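Local coordinates for protein ribokinase (Staphylococcus aureus, PDB 3RY7) that phosphorylates D-ribose at O-5 with ATP and magnesium, giving D-ribose 5-phosphate, as a ribokinase of the PfkB carbohydrate kinase family, at residues I72-D75 and F76-A79; R263-K266 and S267-L271; F230-K233 and N234-Q237. All blocks are in the same frame, centred on the assembly; numbering follows the deposited sequence.

Interaction 1 of 3, residues I72-D75 and F76-A79; sequences ILED and FKVA
The N-H of F76 binds the carbonyl O of I72, with F76 N 2.9 Å from I72 O. This is an i to i+4 bond of helix 70-78, the helix of the beta-alpha-beta unit between strands 56-64 and 87-89. V78 N to E74 O follows the same pattern and is straighter, at 168° at the hydrogen. The last such bond, A79 N to D75 O, is more bent, where the chain leaves the helix. The side chains of I72 and F76 run side by side. With I72 CG2 anti to the backbone N, this methyl sits over one face of the F76 ring in a CH-pi contact, 3.9 Å from the centroid. The CD2 methyl of L73 meets the same ring obliquely. F76 also packs on A44 and I48 of helix 42-52, and its ring is about perpendicular to that of F59. A44 belongs to the probable substrate site, so the F76 ring lies next to that site. On the exposed side, E74 and K77 run alongside each other. Their salt bridge is long, with E74 OE1 3.9 Å from K77 NZ, while E74 OE2 lies 3.2 Å from K77 CD.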
ATOM      1  N   ILE A  72       9.500 -15.194   5.453  1.00 29.05           N
ATOM      2  CA  ILE A  72       9.794 -15.106   4.031  1.00 26.25           C
ATOM      3  C   ILE A  72       9.605 -16.456   3.358  1.00 26.47           C
ATOM      4  O   ILE A  72       9.014 -16.541   2.301  1.00 30.17           O
ATOM      5  CB  ILE A  72      11.227 -14.596   3.778  1.00 27.83           C
ATOM      6  CG1 ILE A  72      11.478 -13.308   4.570  1.00 23.41           C
ATOM      7  CG2 ILE A  72      11.458 -14.396   2.282  1.00 21.91           C
ATOM      8  CD1 ILE A  72      12.924 -12.766   4.460  1.00 19.89           C
ATOM      9  N   LEU A  73      10.097 -17.520   3.984  1.00 30.17           N
ATOM     10  CA  LEU A  73       9.940 -18.852   3.415  1.00 29.80           C
ATOM     11  C   LEU A  73       8.466 -19.164   3.182  1.00 33.57           C
ATOM     12  O   LEU A  73       8.096 -19.803   2.191  1.00 31.50           O
ATOM     13  CB  LEU A  73      10.575 -19.911   4.315  1.00 28.83           C
ATOM     14  CG  LEU A  73      12.064 -19.725   4.638  1.00 40.56           C
ATOM     15  CD1 LEU A  73      12.592 -20.821   5.566  1.00 33.13           C
ATOM     16  CD2 LEU A  73      12.887 -19.663   3.370  1.00 33.82           C
ATOM     17  N   GLU A  74       7.617 -18.712   4.097  1.00 35.35           N
ATOM     18  CA  GLU A  74       6.182 -18.888   3.915  1.00 37.63           C
ATOM     19  C   GLU A  74       5.691 -18.141   2.674  1.00 33.56           C
ATOM     20  O   GLU A  74       4.866 -18.644   1.910  1.00 34.38           O
ATOM     21  CB  GLU A  74       5.417 -18.438   5.161  1.00 37.74           C
ATOM     22  CG  GLU A  74       4.763 -19.589   5.905  1.00 54.62           C
ATOM     23  CD  GLU A  74       3.806 -20.396   5.027  1.00 56.20           C
ATOM     24  OE1 GLU A  74       2.834 -19.814   4.473  1.00 59.17           O
ATOM     25  OE2 GLU A  74       4.023 -21.624   4.904  1.00 60.51           O
ATOM     26  N   ASP A  75       6.200 -16.932   2.470  1.00 36.35           N
ATOM     27  CA  ASP A  75       5.830 -16.173   1.283  1.00 32.07           C
ATOM     28  C   ASP A  75       6.305 -16.879   0.017  1.00 34.66           C
ATOM     29  O   ASP A  75       5.601 -16.879  -0.999  1.00 34.62           O
ATOM     30  CB  ASP A  75       6.354 -14.738   1.365  1.00 33.27           C
ATOM     31  CG  ASP A  75       5.616 -13.913   2.405  1.00 37.85           C
ATOM     32  OD1 ASP A  75       4.399 -14.137   2.573  1.00 36.60           O
ATOM     33  OD2 ASP A  75       6.250 -13.058   3.062  1.00 35.65           O
ATOM     34  N   PHE A  76       7.482 -17.501   0.085  1.00 31.07           N
ATOM     35  CA  PHE A  76       7.986 -18.259  -1.053  1.00 32.94           C
ATOM     36  C   PHE A  76       6.986 -19.361  -1.396  1.00 34.58           C
ATOM     37  O   PHE A  76       6.619 -19.547  -2.565  1.00 31.50           O
ATOM     38  CB  PHE A  76       9.365 -18.873  -0.770  1.00 26.29           C
ATOM     39  CG  PHE A  76      10.489 -17.862  -0.679  1.00 27.82           C
ATOM     40  CD1 PHE A  76      10.352 -16.593  -1.218  1.00 22.88           C
ATOM     41  CD2 PHE A  76      11.691 -18.196  -0.075  1.00 24.15           C
ATOM     42  CE1 PHE A  76      11.388 -15.675  -1.139  1.00 24.47           C
ATOM     43  CE2 PHE A  76      12.740 -17.282   0.002  1.00 21.62           C
ATOM     44  CZ  PHE A  76      12.589 -16.022  -0.533  1.00 22.86           C
ATOM     45  N   LYS A  77       6.542 -20.083  -0.370  1.00 35.28           N
ATOM     46  CA  LYS A  77       5.616 -21.195  -0.560  1.00 36.32           C
ATOM     47  C   LYS A  77       4.279 -20.730  -1.154  1.00 38.50           C
ATOM     48  O   LYS A  77       3.752 -21.348  -2.079  1.00 38.72           O
ATOM     49  CB  LYS A  77       5.395 -21.958   0.754  1.00 45.60           C
ATOM     50  CG  LYS A  77       4.180 -22.893   0.728  0.49 47.54           C
ATOM     51  CD  LYS A  77       3.693 -23.260   2.129  0.88 54.32           C
ATOM     52  CE  LYS A  77       2.188 -23.562   2.140  0.58 60.38           C
ATOM     53  NZ  LYS A  77       1.347 -22.345   1.850  1.00 61.00           N
ATOM     54  N   VAL A  78       3.735 -19.642  -0.626  1.00 30.37           N
ATOM     55  CA  VAL A  78       2.511 -19.070  -1.172  1.00 32.06           C
ATOM     56  C   VAL A  78       2.669 -18.724  -2.651  1.00 38.85           C
ATOM     57  O   VAL A  78       1.709 -18.790  -3.421  1.00 37.41           O
ATOM     58  CB  VAL A  78       2.084 -17.809  -0.401  1.00 37.61           C
ATOM     59  CG1 VAL A  78       1.203 -16.913  -1.264  1.00 37.90           C
ATOM     60  CG2 VAL A  78       1.369 -18.205   0.897  1.00 38.70           C
ATOM     61  N   ALA A  79       3.881 -18.358  -3.053  1.00 35.74           N
ATOM     62  CA  ALA A  79       4.123 -18.000  -4.447  1.00 37.40           C
ATOM     63  C   ALA A  79       4.432 -19.224  -5.310  1.00 35.70           C
ATOM     64  O   ALA A  79       4.628 -19.112  -6.512  1.00 41.66           O
ATOM     65  CB  ALA A  79       5.230 -16.967  -4.546  1.00 31.81           C
TER

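Interaction 2 of 3, residues R263-K266 and S267-L271; sequences RLNK and SQDNL
N270 grips the backbone at and just after the end of helix 252-263 with both ends of its side-chain amide. N270 OD1 accepts from N265 N at 2.9 Å, in a nearly straight bond of 171°. N270 ND2 donates to R263 O at 3.0 Å. The acceptor lies in the amide plane of N270, but ND2 stands above the carbonyl plane of R263. Chi1 of 71° places CG between the backbone N and the carbonyl carbon, turning the amide toward both groups. N270 is the N-cap residue of helix 271-283, yet its side chain makes no capping bond; it ties back to R263 and N265, and ND2 has a further weak bond to D273 OD1.

The loop folds through a type I beta turn from N265 to Q268, closed by Q268 N to N265 O. The N265 amide stacks on that of N270, their planes 15° apart. N265 ND2 donates to D269 OD2 at 3.0 Å, on the syn lone pair of that oxygen. The other oxygen, D269 OD1, takes a weak bond from S267 OG. One water donates to both K266 O and Q268 OE1, bridging the turn. Q268 NE2 is bound to T218 OG1, and K266 NZ to G159 O and T161 OG1, so these polar ends are paired with other parts of the fold.

Beside them, L264 CD2 packs tightly on L271 CD1, at 3.4 Å, and meets N270 OD1. L264 also touches I182 of strand 182-183.

The loop is held by side-chain amides and a carboxylate acting on backbone and on each other. One asparagine side chain thus satisfies a carbonyl at the end of one helix and an N-H two residues on, and ties the start of helix 271-283 to the end of helix 252-263.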
ATOM      1  N   ARG A 263       9.140 -13.312 -19.252  1.00 32.51           N
ATOM      2  CA  ARG A 263       8.525 -13.021 -20.538  1.00 37.56           C
ATOM      3  C   ARG A 263       9.445 -13.349 -21.727  1.00 38.75           C
ATOM      4  O   ARG A 263       8.968 -13.591 -22.840  1.00 40.31           O
ATOM      5  CB  ARG A 263       8.109 -11.543 -20.562  1.00 31.46           C
ATOM      6  CG  ARG A 263       7.615 -11.020 -21.900  1.00 42.57           C
ATOM      7  CD  ARG A 263       6.512 -11.902 -22.456  1.00 48.29           C
ATOM      8  NE  ARG A 263       5.315 -11.890 -21.624  1.00 51.52           N
ATOM      9  CZ  ARG A 263       4.255 -11.116 -21.854  1.00 62.24           C
ATOM     10  NH1 ARG A 263       4.247 -10.279 -22.892  1.00 51.53           N
ATOM     11  NH2 ARG A 263       3.200 -11.185 -21.043  1.00 60.48           N
ATOM     12  N   LEU A 264      10.755 -13.370 -21.485  1.00 36.02           N
ATOM     13  CA  LEU A 264      11.743 -13.594 -22.545  1.00 35.66           C
ATOM     14  C   LEU A 264      11.614 -14.970 -23.170  1.00 37.60           C
ATOM     15  O   LEU A 264      11.607 -15.979 -22.462  1.00 37.31           O
ATOM     16  CB  LEU A 264      13.158 -13.471 -21.989  1.00 32.96           C
ATOM     17  CG  LEU A 264      14.135 -12.553 -22.721  1.00 37.71           C
ATOM     18  CD1 LEU A 264      15.558 -12.984 -22.424  1.00 22.49           C
ATOM     19  CD2 LEU A 264      13.883 -12.500 -24.222  1.00 33.39           C
ATOM     20  N   ASN A 265      11.521 -15.019 -24.495  1.00 38.97           N
ATOM     21  CA  ASN A 265      11.577 -16.301 -25.196  1.00 37.04           C
ATOM     22  C   ASN A 265      13.008 -16.808 -25.177  1.00 39.11           C
ATOM     23  O   ASN A 265      13.949 -16.011 -25.099  1.00 33.56           O
ATOM     24  CB  ASN A 265      11.083 -16.162 -26.641  1.00 44.38           C
ATOM     25  CG  ASN A 265       9.589 -15.936 -26.727  1.00 47.95           C
ATOM     26  OD1 ASN A 265       8.848 -16.226 -25.780  1.00 50.77           O
ATOM     27  ND2 ASN A 265       9.131 -15.425 -27.867  1.00 45.87           N
ATOM     28  N   LYS A 266      13.186 -18.123 -25.234  1.00 45.91           N
ATOM     29  CA  LYS A 266      14.536 -18.678 -25.235  1.00 43.79           C
ATOM     30  C   LYS A 266      15.355 -18.113 -26.388  1.00 46.95           C
ATOM     31  O   LYS A 266      16.529 -17.789 -26.229  1.00 40.63           O
ATOM     32  CB  LYS A 266      14.496 -20.202 -25.315  1.00 42.65           C
ATOM     33  CG  LYS A 266      14.966 -20.936 -24.059  1.00 53.67           C
ATOM     34  CD  LYS A 266      16.448 -20.710 -23.734  1.00 49.80           C
ATOM     35  CE  LYS A 266      17.096 -22.027 -23.276  1.00 47.86           C
ATOM     36  NZ  LYS A 266      18.477 -21.814 -22.758  1.00 38.73           N
ATOM     37  N   SER A 267      14.700 -17.986 -27.540  1.00 45.68           N
ATOM     38  CA  SER A 267      15.304 -17.468 -28.765  1.00 42.38           C
ATOM     39  C   SER A 267      15.695 -16.000 -28.646  1.00 46.78           C
ATOM     40  O   SER A 267      16.445 -15.483 -29.485  1.00 40.24           O
ATOM     41  CB  SER A 267      14.313 -17.617 -29.924  1.00 44.02           C
ATOM     42  OG  SER A 267      13.055 -17.048 -29.584  1.00 45.08           O
ATOM     43  N   GLN A 268      15.179 -15.337 -27.608  1.00 33.98           N
ATOM     44  CA  GLN A 268      15.383 -13.905 -27.406  1.00 29.37           C
ATOM     45  C   GLN A 268      14.924 -13.057 -28.603  1.00 34.54           C
ATOM     46  O   GLN A 268      15.498 -11.996 -28.887  1.00 33.03           O
ATOM     47  CB  GLN A 268      16.846 -13.604 -27.059  1.00 37.15           C
ATOM     48  CG  GLN A 268      17.300 -14.132 -25.692  1.00 33.13           C
ATOM     49  CD  GLN A 268      18.702 -13.659 -25.332  1.00 31.94           C
ATOM     50  OE1 GLN A 268      19.558 -14.463 -24.947  1.00 35.86           O
ATOM     51  NE2 GLN A 268      18.948 -12.354 -25.462  1.00 25.06           N
ATOM     52  N   ASP A 269      13.889 -13.522 -29.298  1.00 33.55           N
ATOM     53  CA  ASP A 269      13.375 -12.806 -30.471  1.00 42.02           C
ATOM     54  C   ASP A 269      12.411 -11.687 -30.064  1.00 39.84           C
ATOM     55  O   ASP A 269      11.972 -10.898 -30.902  1.00 42.32           O
ATOM     56  CB  ASP A 269      12.705 -13.781 -31.455  1.00 41.85           C
ATOM     57  CG  ASP A 269      11.531 -14.537 -30.829  1.00 50.12           C
ATOM     58  OD1 ASP A 269      11.138 -15.607 -31.351  1.00 55.32           O
ATOM     59  OD2 ASP A 269      11.000 -14.063 -29.802  1.00 48.07           O
ATOM     60  N   ASN A 270      12.102 -11.623 -28.768  1.00 36.50           N
ATOM     61  CA  ASN A 270      11.154 -10.658 -28.216  1.00 34.00           C
ATOM     62  C   ASN A 270      11.755  -9.794 -27.109  1.00 32.82           C
ATOM     63  O   ASN A 270      11.113  -9.533 -26.096  1.00 32.48           O
ATOM     64  CB  ASN A 270       9.917 -11.375 -27.680  1.00 36.18           C
ATOM     65  CG  ASN A 270      10.208 -12.162 -26.418  1.00 37.74           C
ATOM     66  OD1 ASN A 270      11.298 -12.711 -26.251  1.00 35.03           O
ATOM     67  ND2 ASN A 270       9.233 -12.225 -25.522  1.00 30.80           N
ATOM     68  N   LEU A 271      12.988  -9.351 -27.311  1.00 27.36           N
ATOM     69  CA  LEU A 271      13.652  -8.491 -26.342  1.00 31.73           C
ATOM     70  C   LEU A 271      12.817  -7.266 -25.965  1.00 34.76           C
ATOM     71  O   LEU A 271      12.614  -7.001 -24.787  1.00 32.24           O
ATOM     72  CB  LEU A 271      15.019  -8.042 -26.864  1.00 30.73           C
ATOM     73  CG  LEU A 271      16.213  -8.795 -26.276  1.00 40.64           C
ATOM     74  CD1 LEU A 271      15.802 -10.197 -25.925  1.00 37.88           C
ATOM     75  CD2 LEU A 271      17.404  -8.818 -27.234  1.00 30.71           C
TER
HETATM   76  O   HOH W   1      18.728 -17.100 -24.625  1.00 40.13           O

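Interaction 3 of 3, residues F230-K233 and N234-Q237; sequences FATK and NQSQ
The beta hairpin of strands 228-231 and 236-239 turns here, with F230 and Q237 as an antiparallel hydrogen-bonded pair. F230 N donates to Q237 O at 2.9 Å, and Q237 N returns a bond to F230 O. A231 and S236 form the next, non-hydrogen-bonded pair, with their CA atoms 4.3 Å apart. Nearer the turn, T232 N bonds to Q235 O at 3.0 Å. Its donor sits above that carbonyl plane, 37° out of it.

The T232 hydroxyl organises the connection. T232 OG1 accepts from Q235 N at 2.9 Å and, more weakly, from N234 N. Chi1 of 66° sets OG1 between its own backbone N and carbonyl carbon, where it faces both N-H groups. A water lies 2.6 Å from T232 OG1 and accepts from Q235 NE2, so the Q235 amide is linked to the same hydroxyl.

This hairpin is the edge of the nine-strand central sheet of the ribokinase fold: strand 236-239 is outermost within this chain, and strand 228-231 lies antiparallel to strand 218-222, with the A231 backbone bonded to V219. F230 and Q237 project from one face of the sheet, where helix 271-283 packs; F230 touches L271 and I275, and Q237 touches A272.

The side chains of F230 and Q237 run side by side. Q237 CB lies 3.3 Å from F230 CE1, an oblique approach to the ring. Q235 OE1 lies at the edge of the ring, near its plane, 3.5 Å from F230 CZ, with the amide turned 83° to the ring. On the other face of the sheet, S236 OG is hydrogen-bonded to Y229 OH.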
ATOM      1  N   PHE A 230      18.729  -1.387 -24.679  1.00 31.05           N
ATOM      2  CA  PHE A 230      19.278  -2.704 -24.953  1.00 30.31           C
ATOM      3  C   PHE A 230      20.046  -2.804 -26.274  1.00 34.13           C
ATOM      4  O   PHE A 230      19.892  -1.977 -27.177  1.00 32.83           O
ATOM      5  CB  PHE A 230      18.217  -3.798 -24.808  1.00 29.27           C
ATOM      6  CG  PHE A 230      17.397  -4.036 -26.033  1.00 30.45           C
ATOM      7  CD1 PHE A 230      16.237  -3.322 -26.251  1.00 32.60           C
ATOM      8  CD2 PHE A 230      17.771  -4.999 -26.954  1.00 34.72           C
ATOM      9  CE1 PHE A 230      15.460  -3.549 -27.368  1.00 40.27           C
ATOM     10  CE2 PHE A 230      17.001  -5.236 -28.083  1.00 36.43           C
ATOM     11  CZ  PHE A 230      15.842  -4.507 -28.291  1.00 44.87           C
ATOM     12  N   ALA A 231      20.902  -3.812 -26.354  1.00 34.79           N
ATOM     13  CA  ALA A 231      21.691  -4.084 -27.549  1.00 28.85           C
ATOM     14  C   ALA A 231      22.056  -5.568 -27.673  1.00 32.45           C
ATOM     15  O   ALA A 231      22.301  -6.260 -26.670  1.00 29.20           O
ATOM     16  CB  ALA A 231      22.953  -3.236 -27.547  1.00 25.78           C
ATOM     17  N   THR A 232      22.066  -6.053 -28.908  1.00 32.34           N
ATOM     18  CA  THR A 232      22.717  -7.307 -29.258  1.00 33.70           C
ATOM     19  C   THR A 232      23.648  -6.972 -30.418  1.00 37.49           C
ATOM     20  O   THR A 232      23.806  -5.803 -30.757  1.00 33.08           O
ATOM     21  CB  THR A 232      21.708  -8.376 -29.702  1.00 30.19           C
ATOM     22  OG1 THR A 232      21.086  -7.976 -30.935  1.00 27.77           O
ATOM     23  CG2 THR A 232      20.647  -8.616 -28.601  1.00 30.19           C
ATOM     24  N   LYS A 233      24.268  -7.978 -31.030  1.00 34.36           N
ATOM     25  CA  LYS A 233      25.071  -7.732 -32.228  1.00 37.18           C
ATOM     26  C   LYS A 233      24.184  -7.151 -33.331  1.00 39.34           C
ATOM     27  O   LYS A 233      24.641  -6.323 -34.118  1.00 36.63           O
ATOM     28  CB  LYS A 233      25.756  -9.020 -32.714  1.00 35.36           C
ATOM     29  CG  LYS A 233      24.798 -10.089 -33.242  1.00 38.73           C
ATOM     30  CD  LYS A 233      25.560 -11.326 -33.708  1.00 44.62           C
ATOM     31  CE  LYS A 233      24.620 -12.412 -34.225  1.00 52.02           C
ATOM     32  NZ  LYS A 233      25.365 -13.642 -34.660  1.00 65.38           N
ATOM     33  N   ASN A 234      22.915  -7.569 -33.352  1.00 30.97           N
ATOM     34  CA  ASN A 234      21.939  -7.165 -34.377  1.00 42.46           C
ATOM     35  C   ASN A 234      20.998  -6.004 -34.027  1.00 42.42           C
ATOM     36  O   ASN A 234      20.438  -5.366 -34.923  1.00 42.54           O
ATOM     37  CB  ASN A 234      21.064  -8.362 -34.766  1.00 36.79           C
ATOM     38  CG  ASN A 234      21.829  -9.422 -35.521  1.00 40.02           C
ATOM     39  OD1 ASN A 234      22.844  -9.140 -36.163  1.00 42.37           O
ATOM     40  ND2 ASN A 234      21.344 -10.662 -35.449  1.00 40.25           N
ATOM     41  N   GLN A 235      20.789  -5.754 -32.738  1.00 47.39           N
ATOM     42  CA  GLN A 235      19.791  -4.766 -32.315  1.00 37.30           C
ATOM     43  C   GLN A 235      20.355  -3.679 -31.427  1.00 37.23           C
ATOM     44  O   GLN A 235      21.377  -3.859 -30.769  1.00 38.52           O
ATOM     45  CB  GLN A 235      18.631  -5.439 -31.594  1.00 37.65           C
ATOM     46  CG  GLN A 235      17.959  -6.523 -32.386  1.00 37.54           C
ATOM     47  CD  GLN A 235      16.708  -6.994 -31.695  1.00 40.07           C
ATOM     48  OE1 GLN A 235      15.835  -6.191 -31.369  1.00 48.73           O
ATOM     49  NE2 GLN A 235      16.614  -8.293 -31.453  1.00 38.51           N
ATOM     50  N   SER A 236      19.683  -2.538 -31.430  1.00 38.66           N
ATOM     51  CA  SER A 236      20.034  -1.423 -30.560  1.00 36.88           C
ATOM     52  C   SER A 236      18.789  -0.575 -30.429  1.00 43.34           C
ATOM     53  O   SER A 236      18.315  -0.005 -31.415  1.00 47.07           O
ATOM     54  CB  SER A 236      21.189  -0.598 -31.128  1.00 32.98           C
ATOM     55  OG  SER A 236      21.636   0.377 -30.192  1.00 40.35           O
ATOM     56  N   GLN A 237      18.248  -0.516 -29.218  1.00 36.88           N
ATOM     57  CA  GLN A 237      16.993   0.180 -28.982  1.00 40.56           C
ATOM     58  C   GLN A 237      16.951   0.834 -27.601  1.00 42.85           C
ATOM     59  O   GLN A 237      17.516   0.326 -26.630  1.00 35.21           O
ATOM     60  CB  GLN A 237      15.819  -0.778 -29.187  1.00 40.21           C
ATOM     61  CG  GLN A 237      14.450  -0.124 -29.229  1.00 47.97           C
ATOM     62  CD  GLN A 237      13.385  -1.087 -29.728  1.00 52.03           C
ATOM     63  OE1 GLN A 237      13.702  -2.080 -30.386  1.00 53.00           O
ATOM     64  NE2 GLN A 237      12.116  -0.805 -29.414  1.00 47.55           N
TER
HETATM   65  O   HOH W   2      19.025  -9.548 -31.304  1.00 36.56           O

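Along the chain interaction 1 comes first, then interaction 3, then interaction 2. Interactions 2 and 3 are neighbours, with centres about 13 Å apart. L271, at the start of helix 271-283, joins them: L271 CD2 lies 3.5 Å from T232 CG2, and L271 also packs on F230. The start of that helix therefore packs on the hairpin at the edge of the nine-strand sheet. Interaction 1 lies far off, its centre about 37 Å from that of interaction 3. It belongs to a helix connecting two strands at the other end of the same sheet. Interaction 1 lies beside the probable ribose site; the F230 side chain of interaction 3 is about 9 Å from those of N279 and L223 of the probable ATP site.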